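Local coordinates for protein walker-Type ATPase (Pyrococcus abyssi, PDB 2QEN) that binds ADP and magnesium and is probably a P-loop ATPase, although its cellular function is unknown, at residues Q89-Q92 with S93-I97; P202-K205 with D206-V209; R316-A319 with L320-L324. The protein carries 1 engineered substitution. All coordinates share one frame; numbering follows the deposited sequence.

Three short pieces of chain, each a local contact between residues a helical turn or so apart, mark the end of one helix, the start of another and the body of a third. Interaction 1 lies toward the end of helix 88-95, interaction 2 opens helix 205-217, and interaction 3 runs along helix 314-326 of the predicted winged-helix region. They are separate in space: centres are about 38 Å apart for interactions 1 and 2, about 49 Å for 1 and 3, which lie on opposite sides of the chain's centre, and about 31 Å for 2 and 3. Interaction 2 alone reaches the nucleotide, F203 lying about 4 Å from bound ADP at the nearest approach; the other two are remote from the annotated sites.

Interaction 1: Q89-Q92 with S93-I97; sequences QKFQ and SKFKI
F91 and F95, one helical turn apart, meet in an edge-to-face pair near the end of helix 88-95. The edge of F95 is turned to the face of F91, with ring centroids 4.8 Å apart and planes at 56°. CD2 of F95 stands over the centre of the F91 ring, while F95 CE2 comes within 3.6 Å of F91 CE1. The rim of the same F91 ring is occupied by I97, whose CD1 lies near the ring plane, 3.5 Å from F91 CD2. F91 can serve both partners because its CG is anti to the backbone N (chi1 -154°), which carries the ring along the helix toward them.

Behind the rings, F95 N gives a nearly straight bond to F91 O (2.9 Å, 165°). The chain then turns at K96, which has positive phi, and across it I97 N returns to Q92 O, five residues back, at 3.0 Å. Farther out, Q92 NE2 is held by L99 O and N100 OD1, P56 touches both rings, and I97 packs on L123 and L127 of helix 113-127. The two rings and I97 thus meet by edge-to-face and apolar contact, while the backbone bonds from F95 N and I97 N satisfy the polar atoms beside them.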
ATOM      1  N   GLN A  89      -9.500  24.752 -10.356  1.00 35.94           N
ATOM      2  CA  GLN A  89      -9.156  26.130  -9.997  1.00 36.51           C
ATOM      3  C   GLN A  89      -8.385  26.226  -8.671  1.00 36.57           C
ATOM      4  O   GLN A  89      -7.521  27.089  -8.511  1.00 36.46           O
ATOM      5  CB  GLN A  89     -10.411  27.000  -9.958  1.00 36.72           C
ATOM      6  CG  GLN A  89     -10.845  27.520 -11.311  1.00 37.83           C
ATOM      7  CD  GLN A  89     -12.147  28.284 -11.238  1.00 40.06           C
ATOM      8  OE1 GLN A  89     -13.217  27.694 -11.064  1.00 41.28           O
ATOM      9  NE2 GLN A  89     -12.068  29.603 -11.367  1.00 40.03           N
ATOM     10  N   LYS A  90      -8.708  25.340  -7.734  1.00 36.86           N
ATOM     11  CA  LYS A  90      -7.963  25.210  -6.483  1.00 37.51           C
ATOM     12  C   LYS A  90      -6.511  24.792  -6.750  1.00 37.61           C
ATOM     13  O   LYS A  90      -5.582  25.325  -6.135  1.00 37.43           O
ATOM     14  CB  LYS A  90      -8.652  24.199  -5.557  1.00 37.51           C
ATOM     15  CG  LYS A  90      -8.053  24.123  -4.158  1.00 38.35           C
ATOM     16  CD  LYS A  90      -8.693  23.029  -3.325  1.00 38.05           C
ATOM     17  CE  LYS A  90      -8.335  23.201  -1.859  1.00 39.31           C
ATOM     18  NZ  LYS A  90      -8.914  22.113  -1.013  1.00 39.73           N
ATOM     19  N   PHE A  91      -6.338  23.846  -7.678  1.00 37.88           N
ATOM     20  CA  PHE A  91      -5.028  23.360  -8.118  1.00 38.27           C
ATOM     21  C   PHE A  91      -4.197  24.460  -8.777  1.00 38.07           C
ATOM     22  O   PHE A  91      -3.029  24.665  -8.432  1.00 37.73           O
ATOM     23  CB  PHE A  91      -5.216  22.205  -9.101  1.00 38.76           C
ATOM     24  CG  PHE A  91      -4.068  21.251  -9.141  1.00 40.27           C
ATOM     25  CD1 PHE A  91      -3.969  20.222  -8.203  1.00 41.79           C
ATOM     26  CD2 PHE A  91      -3.088  21.363 -10.121  1.00 42.40           C
ATOM     27  CE1 PHE A  91      -2.901  19.333  -8.230  1.00 40.99           C
ATOM     28  CE2 PHE A  91      -2.015  20.475 -10.155  1.00 41.79           C
ATOM     29  CZ  PHE A  91      -1.925  19.462  -9.205  1.00 40.79           C
ATOM     30  N   GLN A  92      -4.824  25.162  -9.720  1.00 37.91           N
ATOM     31  CA  GLN A  92      -4.231  26.288 -10.423  1.00 37.85           C
ATOM     32  C   GLN A  92      -3.859  27.435  -9.482  1.00 38.21           C
ATOM     33  O   GLN A  92      -2.883  28.138  -9.721  1.00 38.60           O
ATOM     34  CB  GLN A  92      -5.201  26.811 -11.484  1.00 37.87           C
ATOM     35  CG  GLN A  92      -5.396  25.874 -12.661  1.00 37.59           C
ATOM     36  CD  GLN A  92      -6.471  26.348 -13.626  1.00 37.37           C
ATOM     37  OE1 GLN A  92      -7.587  26.686 -13.222  1.00 36.51           O
ATOM     38  NE2 GLN A  92      -6.145  26.356 -14.910  1.00 35.08           N
ATOM     39  N   SER A  93      -4.647  27.639  -8.431  1.00 37.97           N
ATOM     40  CA  SER A  93      -4.341  28.671  -7.444  1.00 37.91           C
ATOM     41  C   SER A  93      -3.142  28.259  -6.581  1.00 37.73           C
ATOM     42  O   SER A  93      -2.280  29.086  -6.291  1.00 37.69           O
ATOM     43  CB  SER A  93      -5.571  28.979  -6.579  1.00 37.74           C
ATOM     44  OG  SER A  93      -5.232  29.760  -5.444  1.00 38.32           O
ATOM     45  N   LYS A  94      -3.094  26.984  -6.191  1.00 37.57           N
ATOM     46  CA  LYS A  94      -2.025  26.454  -5.341  1.00 37.86           C
ATOM     47  C   LYS A  94      -0.677  26.402  -6.060  1.00 37.84           C
ATOM     48  O   LYS A  94       0.348  26.805  -5.510  1.00 37.45           O
ATOM     49  CB  LYS A  94      -2.388  25.055  -4.821  1.00 38.04           C
ATOM     50  CG  LYS A  94      -1.445  24.522  -3.741  1.00 38.63           C
ATOM     51  CD  LYS A  94      -1.669  23.047  -3.483  1.00 40.16           C
ATOM     52  CE  LYS A  94      -1.130  22.624  -2.116  1.00 41.22           C
ATOM     53  NZ  LYS A  94      -1.341  21.156  -1.855  1.00 41.19           N
ATOM     54  N   PHE A  95      -0.687  25.891  -7.289  1.00 38.21           N
ATOM     55  CA  PHE A  95       0.543  25.704  -8.042  1.00 38.49           C
ATOM     56  C   PHE A  95       0.761  26.781  -9.093  1.00 38.84           C
ATOM     57  O   PHE A  95       1.733  26.732  -9.833  1.00 39.11           O
ATOM     58  CB  PHE A  95       0.599  24.297  -8.640  1.00 38.33           C
ATOM     59  CG  PHE A  95       0.627  23.216  -7.604  1.00 38.24           C
ATOM     60  CD1 PHE A  95       1.735  23.069  -6.762  1.00 37.94           C
ATOM     61  CD2 PHE A  95      -0.456  22.359  -7.446  1.00 38.14           C
ATOM     62  CE1 PHE A  95       1.761  22.077  -5.781  1.00 37.53           C
ATOM     63  CE2 PHE A  95      -0.436  21.352  -6.473  1.00 37.81           C
ATOM     64  CZ  PHE A  95       0.675  21.213  -5.641  1.00 38.16           C
ATOM     65  N   LYS A  96      -0.140  27.761  -9.134  1.00 39.17           N
ATOM     66  CA  LYS A  96      -0.030  28.910 -10.038  1.00 39.38           C
ATOM     67  C   LYS A  96       0.096  28.472 -11.493  1.00 39.60           C
ATOM     68  O   LYS A  96       1.090  28.761 -12.155  1.00 39.91           O
ATOM     69  CB  LYS A  96       1.119  29.836  -9.613  1.00 39.45           C
ATOM     70  CG  LYS A  96       0.969  30.400  -8.202  1.00 38.88           C
ATOM     71  CD  LYS A  96       0.032  31.605  -8.144  1.00 38.28           C
ATOM     72  CE  LYS A  96      -0.358  31.912  -6.699  1.00 38.24           C
ATOM     73  NZ  LYS A  96      -0.848  33.315  -6.492  1.00 38.96           N
ATOM     74  N   ILE A  97      -0.925  27.757 -11.964  1.00 39.99           N
ATOM     75  CA  ILE A  97      -0.992  27.234 -13.334  1.00 40.21           C
ATOM     76  C   ILE A  97      -1.957  28.062 -14.186  1.00 40.30           C
ATOM     77  O   ILE A  97      -3.083  28.340 -13.769  1.00 40.55           O
ATOM     78  CB  ILE A  97      -1.466  25.755 -13.353  1.00 40.18           C
ATOM     79  CG1 ILE A  97      -0.482  24.861 -12.596  1.00 40.94           C
ATOM     80  CG2 ILE A  97      -1.636  25.257 -14.788  1.00 39.94           C
ATOM     81  CD1 ILE A  97      -1.089  23.570 -12.044  1.00 41.61           C
TER

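Interaction 2: P202-K205 with D206-V209; sequences PFDK and DTSV
D204 and T207 form an N-terminal helix cap, placed where the loop after strand 196-199 runs into helix 205-217. D204 is the N-cap residue, and a single carboxylate oxygen does the work: OD1 accepts from T207 N at 2.9 Å and from T207 OG1 at 2.7 Å. The two donors arrive differently, the amide nearly along the C-O axis and the hydroxyl from above the carboxylate plane, 48° out of it. With chi1 at 69°, CG of D204 sits between its own N and carbonyl carbon, and this folds the carboxylate back over the first turn.

The backbone oxygen of D204 is gripped twice as well. S208 N reaches D204 O at 2.9 Å, and S208 OG adds a second bond to D204 O at 3.0 Å from above the carbonyl plane. The amide of D204 also donates to a water, which makes a weak bond to T207 OG1.

T207 also has an apolar branch. Its CG2, anti to the backbone N, lies over one face of the F203 ring in a CH-pi contact, 4.0 Å from the centroid and 28° off the normal, while S208 OG is near the plane at the ring's edge. T207 therefore joins the polar cap to F203, the residue before the N-cap. F203 continues into the core beside F211 and L242 and touches the bound ADP; T207 in turn touches F15, an ADP-binding residue. An N-cap aspartate accepting from the amide three residues on is the classic helix N-cap; here the T207 hydroxyl adds a second bond, beside the nucleotide pocket of a P-loop ATPase fold.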
ATOM      1  N   PRO A 202       8.944  -1.439   8.157  1.00 28.85           N
ATOM      2  CA  PRO A 202       8.626  -1.110   9.552  1.00 29.13           C
ATOM      3  C   PRO A 202       9.744  -0.326  10.222  1.00 29.29           C
ATOM      4  O   PRO A 202      10.913  -0.569   9.934  1.00 30.11           O
ATOM      5  CB  PRO A 202       8.522  -2.487  10.226  1.00 28.54           C
ATOM      6  CG  PRO A 202       8.113  -3.415   9.152  1.00 28.31           C
ATOM      7  CD  PRO A 202       8.776  -2.885   7.890  1.00 28.94           C
ATOM      8  N   PHE A 203       9.384   0.605  11.101  1.00 29.39           N
ATOM      9  CA  PHE A 203      10.344   1.308  11.942  1.00 29.51           C
ATOM     10  C   PHE A 203      11.196   0.303  12.708  1.00 29.90           C
ATOM     11  O   PHE A 203      10.698  -0.755  13.116  1.00 29.47           O
ATOM     12  CB  PHE A 203       9.625   2.181  12.985  1.00 29.62           C
ATOM     13  CG  PHE A 203       8.817   3.325  12.410  1.00 30.76           C
ATOM     14  CD1 PHE A 203       9.212   3.986  11.237  1.00 30.75           C
ATOM     15  CD2 PHE A 203       7.674   3.779  13.085  1.00 31.78           C
ATOM     16  CE1 PHE A 203       8.466   5.058  10.730  1.00 31.03           C
ATOM     17  CE2 PHE A 203       6.928   4.858  12.584  1.00 32.18           C
ATOM     18  CZ  PHE A 203       7.317   5.488  11.404  1.00 30.50           C
ATOM     19  N   ASP A 204      12.466   0.640  12.934  1.00 29.91           N
ATOM     20  CA  ASP A 204      13.277  -0.142  13.857  1.00 29.99           C
ATOM     21  C   ASP A 204      12.819   0.067  15.316  1.00 30.27           C
ATOM     22  O   ASP A 204      11.921   0.874  15.585  1.00 30.65           O
ATOM     23  CB  ASP A 204      14.793   0.070  13.634  1.00 30.00           C
ATOM     24  CG  ASP A 204      15.298   1.475  14.011  1.00 30.10           C
ATOM     25  OD1 ASP A 204      14.641   2.220  14.760  1.00 29.17           O
ATOM     26  OD2 ASP A 204      16.420   1.822  13.568  1.00 33.05           O
ATOM     27  N   LYS A 205      13.403  -0.690  16.238  1.00 30.23           N
ATOM     28  CA  LYS A 205      13.088  -0.596  17.660  1.00 30.38           C
ATOM     29  C   LYS A 205      13.090   0.836  18.188  1.00 29.87           C
ATOM     30  O   LYS A 205      12.085   1.306  18.723  1.00 29.08           O
ATOM     31  CB  LYS A 205      14.090  -1.429  18.459  1.00 30.94           C
ATOM     32  CG  LYS A 205      13.517  -2.651  19.155  1.00 32.86           C
ATOM     33  CD  LYS A 205      13.223  -2.380  20.631  1.00 35.41           C
ATOM     34  CE  LYS A 205      14.461  -1.999  21.413  1.00 36.72           C
ATOM     35  NZ  LYS A 205      14.099  -1.429  22.756  1.00 37.85           N
ATOM     36  N   ASP A 206      14.222   1.518  18.026  1.00 29.49           N
ATOM     37  CA  ASP A 206      14.413   2.855  18.590  1.00 29.72           C
ATOM     38  C   ASP A 206      13.486   3.912  17.989  1.00 29.10           C
ATOM     39  O   ASP A 206      13.041   4.818  18.692  1.00 28.94           O
ATOM     40  CB  ASP A 206      15.886   3.290  18.488  1.00 29.89           C
ATOM     41  CG  ASP A 206      16.783   2.577  19.502  1.00 31.78           C
ATOM     42  OD1 ASP A 206      16.280   1.761  20.307  1.00 34.72           O
ATOM     43  OD2 ASP A 206      18.001   2.840  19.504  1.00 33.29           O
ATOM     44  N   THR A 207      13.215   3.791  16.689  1.00 29.11           N
ATOM     45  CA  THR A 207      12.280   4.665  15.982  1.00 28.78           C
ATOM     46  C   THR A 207      10.853   4.455  16.507  1.00 28.51           C
ATOM     47  O   THR A 207      10.159   5.421  16.821  1.00 28.58           O
ATOM     48  CB  THR A 207      12.378   4.468  14.445  1.00 29.07           C
ATOM     49  OG1 THR A 207      13.747   4.618  14.027  1.00 29.57           O
ATOM     50  CG2 THR A 207      11.531   5.485  13.694  1.00 29.72           C
ATOM     51  N   SER A 208      10.433   3.195  16.634  1.00 28.11           N
ATOM     52  CA  SER A 208       9.133   2.861  17.244  1.00 28.61           C
ATOM     53  C   SER A 208       8.930   3.482  18.632  1.00 28.57           C
ATOM     54  O   SER A 208       7.886   4.073  18.896  1.00 28.50           O
ATOM     55  CB  SER A 208       8.942   1.346  17.328  1.00 28.28           C
ATOM     56  OG  SER A 208       9.007   0.772  16.041  1.00 28.69           O
ATOM     57  N   VAL A 209       9.931   3.328  19.500  1.00 28.49           N
ATOM     58  CA  VAL A 209       9.944   3.931  20.836  1.00 28.95           C
ATOM     59  C   VAL A 209       9.805   5.453  20.763  1.00 28.61           C
ATOM     60  O   VAL A 209       8.973   6.041  21.460  1.00 28.10           O
ATOM     61  CB  VAL A 209      11.241   3.515  21.640  1.00 29.09           C
ATOM     62  CG1 VAL A 209      11.542   4.488  22.781  1.00 29.42           C
ATOM     63  CG2 VAL A 209      11.098   2.088  22.194  1.00 29.59           C
TER
HETATM   64  O   HOH W   1      13.311   2.737  11.145  1.00 27.81           O

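Interaction 3: R316-A319 with L320-L324; sequences RLYA and LLENL
L320 packs beneath the bent side chain of R316, one turn earlier in helix 314-326, and has more surface buried by this local contact than any other residue in it. L320 CD2 lies over one face of the guanidinium, offset toward its rim and 3.7 Å from R316 NH1, while L320 CD1 is equally near R316 NE. The arginine chain, bent at chi2 and chi3, brings its flat end over the leucine, and its NH2 has a weak hydrogen bond to S281 OG. Their backbones are joined as well, L320 N bonding to R316 O at 2.8 Å with an N-H...O angle of 170°.

E322 meets Y318 differently. Its CG makes a CH-pi contact over the ring face, 4.0 Å from the centroid, and OE1 is placed above the same ring toward the rim. A bend at chi2 (23°) lays the carboxylate nearly flat over the ring face, the two planes 22° apart. It also leaves E322 OE1 2.9 Å from Y318 O, two acceptors that would be expected to repel, whereas E322 OE2 is paired with K325 in a salt bridge.

Within the predicted winged helix-turn-helix region, L317 and L320 face I287 of helix 282-292, and L320 also meets Y284 there. L317, Y318 and L321 pack on W298 of helix 298-307, so helix 314-326 rests against both neighbouring helices.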
ATOM      1  N   ARG A 316       0.221 -28.262  -4.707  1.00 31.34           N
ATOM      2  CA  ARG A 316      -0.764 -27.304  -4.176  1.00 31.43           C
ATOM      3  C   ARG A 316      -0.191 -26.458  -3.049  1.00 30.46           C
ATOM      4  O   ARG A 316      -0.321 -25.226  -3.055  1.00 30.33           O
ATOM      5  CB  ARG A 316      -2.019 -28.019  -3.665  1.00 31.78           C
ATOM      6  CG  ARG A 316      -3.276 -27.672  -4.410  1.00 34.81           C
ATOM      7  CD  ARG A 316      -3.772 -26.263  -4.066  1.00 38.75           C
ATOM      8  NE  ARG A 316      -4.890 -26.286  -3.116  1.00 42.21           N
ATOM      9  CZ  ARG A 316      -5.873 -25.382  -3.084  1.00 43.52           C
ATOM     10  NH1 ARG A 316      -5.896 -24.372  -3.948  1.00 43.49           N
ATOM     11  NH2 ARG A 316      -6.849 -25.496  -2.190  1.00 44.72           N
ATOM     12  N   LEU A 317       0.449 -27.123  -2.089  1.00 29.48           N
ATOM     13  CA  LEU A 317       1.079 -26.427  -0.977  1.00 29.04           C
ATOM     14  C   LEU A 317       2.077 -25.370  -1.458  1.00 28.66           C
ATOM     15  O   LEU A 317       2.119 -24.266  -0.917  1.00 28.54           O
ATOM     16  CB  LEU A 317       1.735 -27.404   0.019  1.00 28.73           C
ATOM     17  CG  LEU A 317       2.369 -26.699   1.246  1.00 28.77           C
ATOM     18  CD1 LEU A 317       1.333 -25.876   2.010  1.00 26.91           C
ATOM     19  CD2 LEU A 317       3.106 -27.687   2.167  1.00 29.02           C
ATOM     20  N   TYR A 318       2.864 -25.714  -2.475  1.00 28.54           N
ATOM     21  CA  TYR A 318       3.853 -24.801  -3.034  1.00 28.86           C
ATOM     22  C   TYR A 318       3.172 -23.562  -3.616  1.00 28.31           C
ATOM     23  O   TYR A 318       3.605 -22.430  -3.359  1.00 27.07           O
ATOM     24  CB  TYR A 318       4.727 -25.490  -4.101  1.00 29.57           C
ATOM     25  CG  TYR A 318       5.744 -24.552  -4.729  1.00 31.63           C
ATOM     26  CD1 TYR A 318       7.008 -24.368  -4.158  1.00 33.77           C
ATOM     27  CD2 TYR A 318       5.436 -23.831  -5.883  1.00 33.86           C
ATOM     28  CE1 TYR A 318       7.949 -23.490  -4.727  1.00 33.19           C
ATOM     29  CE2 TYR A 318       6.359 -22.946  -6.456  1.00 35.03           C
ATOM     30  CZ  TYR A 318       7.617 -22.782  -5.870  1.00 34.18           C
ATOM     31  OH  TYR A 318       8.541 -21.917  -6.448  1.00 34.25           O
ATOM     32  N   ALA A 319       2.113 -23.792  -4.398  1.00 27.77           N
ATOM     33  CA  ALA A 319       1.341 -22.706  -5.010  1.00 27.12           C
ATOM     34  C   ALA A 319       0.697 -21.806  -3.946  1.00 26.63           C
ATOM     35  O   ALA A 319       0.803 -20.583  -4.017  1.00 26.53           O
ATOM     36  CB  ALA A 319       0.300 -23.269  -5.970  1.00 27.08           C
ATOM     37  N   LEU A 320       0.074 -22.418  -2.945  1.00 25.88           N
ATOM     38  CA  LEU A 320      -0.560 -21.683  -1.845  1.00 25.88           C
ATOM     39  C   LEU A 320       0.421 -20.773  -1.095  1.00 25.67           C
ATOM     40  O   LEU A 320       0.117 -19.608  -0.844  1.00 24.62           O
ATOM     41  CB  LEU A 320      -1.253 -22.644  -0.853  1.00 25.60           C
ATOM     42  CG  LEU A 320      -2.470 -23.434  -1.376  1.00 26.54           C
ATOM     43  CD1 LEU A 320      -2.854 -24.598  -0.476  1.00 26.18           C
ATOM     44  CD2 LEU A 320      -3.677 -22.542  -1.624  1.00 27.81           C
ATOM     45  N   LEU A 321       1.590 -21.317  -0.753  1.00 25.71           N
ATOM     46  CA  LEU A 321       2.623 -20.568  -0.036  1.00 26.05           C
ATOM     47  C   LEU A 321       3.217 -19.438  -0.892  1.00 26.79           C
ATOM     48  O   LEU A 321       3.448 -18.325  -0.402  1.00 26.77           O
ATOM     49  CB  LEU A 321       3.716 -21.507   0.452  1.00 25.51           C
ATOM     50  CG  LEU A 321       3.430 -22.305   1.724  1.00 24.78           C
ATOM     51  CD1 LEU A 321       4.450 -23.439   1.821  1.00 22.73           C
ATOM     52  CD2 LEU A 321       3.469 -21.399   2.980  1.00 23.30           C
ATOM     53  N   GLU A 322       3.443 -19.729  -2.168  1.00 27.07           N
ATOM     54  CA  GLU A 322       3.906 -18.714  -3.122  1.00 28.00           C
ATOM     55  C   GLU A 322       2.928 -17.545  -3.262  1.00 27.20           C
ATOM     56  O   GLU A 322       3.351 -16.387  -3.273  1.00 27.26           O
ATOM     57  CB  GLU A 322       4.213 -19.346  -4.481  1.00 28.24           C
ATOM     58  CG  GLU A 322       5.671 -19.852  -4.675  1.00 32.98           C
ATOM     59  CD  GLU A 322       6.457 -20.176  -3.381  1.00 37.08           C
ATOM     60  OE1 GLU A 322       6.213 -21.229  -2.713  1.00 39.23           O
ATOM     61  OE2 GLU A 322       7.366 -19.377  -3.062  1.00 38.18           O
ATOM     62  N   ASN A 323       1.635 -17.846  -3.367  1.00 26.59           N
ATOM     63  CA  ASN A 323       0.584 -16.822  -3.402  1.00 26.71           C
ATOM     64  C   ASN A 323       0.536 -15.939  -2.146  1.00 26.48           C
ATOM     65  O   ASN A 323       0.440 -14.720  -2.232  1.00 26.55           O
ATOM     66  CB  ASN A 323      -0.780 -17.469  -3.640  1.00 26.82           C
ATOM     67  CG  ASN A 323      -0.954 -17.965  -5.070  1.00 28.34           C
ATOM     68  OD1 ASN A 323      -1.922 -18.664  -5.376  1.00 30.73           O
ATOM     69  ND2 ASN A 323      -0.030 -17.592  -5.954  1.00 27.82           N
ATOM     70  N   LEU A 324       0.598 -16.580  -0.989  1.00 26.14           N
ATOM     71  CA  LEU A 324       0.676 -15.917   0.312  1.00 26.20           C
ATOM     72  C   LEU A 324       1.861 -14.957   0.421  1.00 25.90           C
ATOM     73  O   LEU A 324       1.738 -13.866   0.995  1.00 25.86           O
ATOM     74  CB  LEU A 324       0.766 -16.996   1.402  1.00 26.14           C
ATOM     75  CG  LEU A 324      -0.410 -17.276   2.354  1.00 28.01           C
ATOM     76  CD1 LEU A 324      -1.793 -16.640   1.995  1.00 25.57           C
ATOM     77  CD2 LEU A 324      -0.499 -18.764   2.721  1.00 26.31           C
TER